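Local coordinates for protein putative glycosylhydrolase (Parabacteroides distasonis, PDB 3S5Q) that is a putative glycoside hydrolase, probably acting on 3-keto-disaccharides or related sugars, with a concanavalin A-like fold, at residues 75-88 with 188-200. Residues are numbered along the deposited sequence; the frame is centred on the assembly and turned at random.
Sequences NSGVVIYCTDKGNW and PTKGYIGLQGKHG. With EDO (1,2-ethanediol), chain J.
Strands 75-80 and 192-195 run antiparallel, and pairs of backbone hydrogen bonds join Val-79 to Gly-194 and Cys-82 to Tyr-192, with a beta bulge between them in which Ile-80 and Tyr-81 lie opposite Ile-193. Gly-191 CA lies 3.8 Å from Tyr-81 CA, and a water links Tyr-81 N to Gly-191 O. With CG anti to its carbonyl carbon (chi1 -61°), Tyr-81 lays its ring alongside Thr-189, whose CA sits over the centre of one face in a CH-pi contact, 3.6 Å from the ring centroid; Ile-80 CD1 lies over the opposite face. Tyr-81 OH binds Gly-144 O and, through a second water, Thr-189 O; contacts on both faces and hydrogen bonds at the hydroxyl thus limit the ring's movement. Lys-85 crosses the Tyr-192 ring at about a right angle. Bent at chi3 (-89°), it puts CE over the ring centre, 3.5 Å from the centroid, and NZ over the same face in a cation-pi contact, while Thr-55 O accepts a hydrogen bond from NZ. Ser-76 OG donates to Gln-196 O (2.9 Å) from well above the carbonyl plane. Val-78 CG2 and Leu-195 CD2 meet on the face packed against strands 62-70 and 204-213; on the other, Cys-82 touches Trp-54 and Tyr-192 touches Thr-55. Both are inner strands of an antiparallel sheet packed on a second one, the beta sandwich of concanavalin A-like lectins and glucanases.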
# COMPACT_ATOMS: atom_id res chain seq x y z
N ASN A 75 -5.49 -1.30 -10.26
CA ASN A 75 -6.09 -0.64 -9.10
C ASN A 75 -6.06 -1.67 -7.94
O ASN A 75 -6.63 -2.77 -8.05
CB ASN A 75 -7.53 -0.25 -9.48
CG ASN A 75 -8.19 0.66 -8.46
OD1 ASN A 75 -7.98 0.54 -7.27
ND2 ASN A 75 -9.02 1.57 -8.94
N SER A 76 -5.38 -1.31 -6.84
CA SER A 76 -5.12 -2.20 -5.71
C SER A 76 -4.69 -1.28 -4.55
O SER A 76 -5.05 -0.08 -4.53
CB SER A 76 -4.02 -3.21 -6.11
OG SER A 76 -3.68 -4.15 -5.08
N GLY A 77 -3.91 -1.78 -3.61
CA GLY A 77 -3.41 -0.97 -2.50
C GLY A 77 -2.91 -1.80 -1.33
O GLY A 77 -3.00 -3.04 -1.33
N VAL A 78 -2.35 -1.10 -0.34
CA VAL A 78 -1.85 -1.70 0.86
C VAL A 78 -2.70 -1.13 1.99
O VAL A 78 -2.94 0.07 2.05
CB VAL A 78 -0.36 -1.36 1.11
CG1 VAL A 78 0.14 -2.04 2.43
CG2 VAL A 78 0.49 -1.77 -0.10
N VAL A 79 -3.18 -2.01 2.86
CA VAL A 79 -4.06 -1.65 3.93
C VAL A 79 -3.32 -1.83 5.27
O VAL A 79 -2.76 -2.88 5.57
CB VAL A 79 -5.33 -2.54 3.86
CG1 VAL A 79 -6.29 -2.23 5.05
CG2 VAL A 79 -6.06 -2.40 2.47
N ILE A 80 -3.31 -0.78 6.09
CA ILE A 80 -2.67 -0.87 7.40
C ILE A 80 -3.69 -0.51 8.48
O ILE A 80 -4.78 -0.00 8.18
CB ILE A 80 -1.41 0.01 7.49
CG1 ILE A 80 -1.77 1.51 7.36
CG2 ILE A 80 -0.38 -0.47 6.43
CD1 ILE A 80 -0.66 2.54 7.67
N TYR A 81 -3.34 -0.85 9.71
CA TYR A 81 -4.14 -0.53 10.87
C TYR A 81 -5.57 -1.09 10.75
O TYR A 81 -6.54 -0.45 11.16
CB TYR A 81 -4.16 0.97 11.06
CG TYR A 81 -2.81 1.65 11.30
CD1 TYR A 81 -1.65 0.93 11.62
CD2 TYR A 81 -2.74 3.05 11.37
CE1 TYR A 81 -0.44 1.58 11.90
CE2 TYR A 81 -1.56 3.70 11.66
CZ TYR A 81 -0.42 2.97 11.93
OH TYR A 81 0.74 3.65 12.23
N CYS A 82 -5.71 -2.28 10.17
CA CYS A 82 -7.05 -2.88 10.00
C CYS A 82 -7.51 -3.57 11.27
O CYS A 82 -6.90 -4.53 11.73
CB CYS A 82 -7.07 -3.89 8.85
SG CYS A 82 -8.73 -4.54 8.56
N THR A 83 -8.61 -3.10 11.83
CA THR A 83 -9.12 -3.69 13.07
C THR A 83 -10.23 -4.72 12.82
O THR A 83 -10.69 -5.37 13.76
CB THR A 83 -9.62 -2.56 13.97
OG1 THR A 83 -10.61 -1.82 13.25
CG2 THR A 83 -8.46 -1.65 14.34
N ASP A 84 -10.71 -4.80 11.57
CA ASP A 84 -11.80 -5.73 11.21
C ASP A 84 -11.62 -6.10 9.76
O ASP A 84 -11.90 -5.29 8.87
CB ASP A 84 -13.16 -5.10 11.44
CG ASP A 84 -14.32 -6.07 11.24
OD1 ASP A 84 -14.26 -7.00 10.38
OD2 ASP A 84 -15.33 -5.87 11.94
N LYS A 85 -11.09 -7.28 9.52
CA LYS A 85 -10.80 -7.72 8.18
C LYS A 85 -12.09 -7.87 7.36
O LYS A 85 -12.14 -7.49 6.18
CB LYS A 85 -9.94 -8.99 8.19
CG LYS A 85 -8.52 -8.70 8.69
CD LYS A 85 -7.62 -9.96 8.69
CE LYS A 85 -7.66 -10.77 9.96
NZ LYS A 85 -6.58 -11.82 9.90
N GLY A 86 -13.16 -8.34 8.01
CA GLY A 86 -14.47 -8.48 7.35
C GLY A 86 -15.04 -7.16 6.85
O GLY A 86 -15.52 -7.03 5.72
N ASN A 87 -14.94 -6.16 7.69
CA ASN A 87 -15.49 -4.87 7.38
C ASN A 87 -14.32 -3.89 7.25
O ASN A 87 -14.29 -2.91 7.94
CB ASN A 87 -16.45 -4.49 8.53
CG ASN A 87 -17.21 -3.22 8.28
OD1 ASN A 87 -17.43 -2.85 7.14
ND2 ASN A 87 -17.62 -2.52 9.36
N TRP A 88 -13.36 -4.18 6.36
CA TRP A 88 -12.08 -3.45 6.37
C TRP A 88 -12.19 -1.99 5.89
O TRP A 88 -11.41 -1.15 6.32
CB TRP A 88 -10.97 -4.18 5.59
CG TRP A 88 -11.20 -4.25 4.09
CD1 TRP A 88 -11.92 -5.18 3.43
CD2 TRP A 88 -10.69 -3.35 3.11
NE1 TRP A 88 -11.91 -4.92 2.07
CE2 TRP A 88 -11.15 -3.80 1.85
CE3 TRP A 88 -9.90 -2.20 3.16
CZ2 TRP A 88 -10.84 -3.14 0.66
CZ3 TRP A 88 -9.59 -1.55 1.99
CH2 TRP A 88 -10.06 -2.01 0.75
N PRO A 188 -7.38 3.66 15.59
CA PRO A 188 -6.30 2.87 16.18
C PRO A 188 -5.08 2.77 15.26
O PRO A 188 -5.26 2.67 14.05
CB PRO A 188 -6.90 1.47 16.28
CG PRO A 188 -8.33 1.72 16.50
CD PRO A 188 -8.62 2.86 15.52
N THR A 189 -3.88 2.81 15.84
CA THR A 189 -2.64 2.77 15.07
C THR A 189 -1.97 1.40 15.20
O THR A 189 -0.74 1.28 15.19
CB THR A 189 -1.72 3.94 15.46
OG1 THR A 189 -1.41 3.86 16.86
CG2 THR A 189 -2.42 5.29 15.15
N LYS A 190 -2.81 0.36 15.32
CA LYS A 190 -2.39 -1.04 15.40
C LYS A 190 -3.45 -1.90 14.66
O LYS A 190 -4.66 -1.70 14.83
CB LYS A 190 -2.26 -1.48 16.87
CG LYS A 190 -1.71 -2.92 17.05
CD LYS A 190 -1.69 -3.42 18.51
CE LYS A 190 -0.71 -4.58 18.68
NZ LYS A 190 -0.51 -4.92 20.14
N GLY A 191 -3.00 -2.81 13.80
CA GLY A 191 -3.94 -3.63 13.11
C GLY A 191 -3.29 -4.62 12.18
O GLY A 191 -2.09 -4.67 12.06
N TYR A 192 -4.14 -5.41 11.53
CA TYR A 192 -3.70 -6.34 10.50
C TYR A 192 -3.18 -5.51 9.34
O TYR A 192 -3.60 -4.36 9.12
CB TYR A 192 -4.87 -7.24 10.03
CG TYR A 192 -5.42 -8.04 11.16
CD1 TYR A 192 -4.75 -9.16 11.62
CD2 TYR A 192 -6.58 -7.65 11.83
CE1 TYR A 192 -5.24 -9.88 12.70
CE2 TYR A 192 -7.09 -8.37 12.88
CZ TYR A 192 -6.40 -9.47 13.33
OH TYR A 192 -6.91 -10.21 14.37
N ILE A 193 -2.28 -6.13 8.57
CA ILE A 193 -1.81 -5.55 7.32
C ILE A 193 -2.39 -6.41 6.19
O ILE A 193 -2.43 -7.62 6.31
CB ILE A 193 -0.26 -5.54 7.23
CG1 ILE A 193 0.36 -4.55 8.23
CG2 ILE A 193 0.17 -5.25 5.78
CD1 ILE A 193 1.89 -4.64 8.33
N GLY A 194 -2.84 -5.75 5.12
CA GLY A 194 -3.38 -6.44 3.96
C GLY A 194 -2.93 -5.84 2.66
O GLY A 194 -2.56 -4.66 2.59
N LEU A 195 -2.96 -6.68 1.62
CA LEU A 195 -2.90 -6.24 0.24
C LEU A 195 -4.29 -6.41 -0.41
O LEU A 195 -4.88 -7.50 -0.40
CB LEU A 195 -1.88 -7.06 -0.51
CG LEU A 195 -0.53 -7.19 0.13
CD1 LEU A 195 0.30 -8.10 -0.74
CD2 LEU A 195 0.13 -5.77 0.36
N GLN A 196 -4.80 -5.31 -0.97
CA GLN A 196 -6.05 -5.37 -1.70
C GLN A 196 -5.79 -6.28 -2.91
O GLN A 196 -4.68 -6.35 -3.39
CB GLN A 196 -6.51 -3.97 -2.13
CG GLN A 196 -7.98 -3.95 -2.63
CD GLN A 196 -8.49 -2.57 -3.11
OE1 GLN A 196 -7.80 -1.54 -3.02
NE2 GLN A 196 -9.73 -2.56 -3.60
N GLY A 197 -6.80 -6.98 -3.37
CA GLY A 197 -6.68 -7.74 -4.61
C GLY A 197 -6.85 -6.84 -5.84
O GLY A 197 -6.66 -5.62 -5.81
N LYS A 198 -7.22 -7.49 -6.92
CA LYS A 198 -7.44 -6.91 -8.23
C LYS A 198 -8.80 -6.15 -8.25
O LYS A 198 -9.85 -6.75 -8.51
CB LYS A 198 -7.43 -8.12 -9.18
CG LYS A 198 -7.34 -7.93 -10.66
CD LYS A 198 -7.69 -9.28 -11.32
CE LYS A 198 -7.74 -9.24 -12.86
NZ LYS A 198 -7.77 -10.61 -13.47
N HIS A 199 -8.78 -4.85 -7.96
CA HIS A 199 -10.01 -4.02 -7.94
C HIS A 199 -10.39 -3.52 -9.35
O HIS A 199 -11.49 -3.00 -9.57
CB HIS A 199 -9.83 -2.84 -6.96
CG HIS A 199 -11.09 -2.10 -6.61
ND1 HIS A 199 -12.12 -2.66 -5.88
CD2 HIS A 199 -11.44 -0.81 -6.83
CE1 HIS A 199 -13.07 -1.75 -5.70
NE2 HIS A 199 -12.67 -0.62 -6.25
N GLY A 200 -9.46 -3.67 -10.30
CA GLY A 200 -9.73 -3.40 -11.71
C GLY A 200 -9.89 -4.71 -12.46
O GLY A 200 -10.07 -5.76 -11.84
C1 EDO J . -0.81 6.58 19.73
O1 EDO J . 0.18 7.45 19.21
C2 EDO J . -1.82 6.41 18.60
O2 EDO J . -2.68 5.30 18.86
O HOH W 1 1.70 2.30 14.44
O HOH W 2 -1.12 -2.38 10.75
O HOH W 3 -7.47 1.64 12.41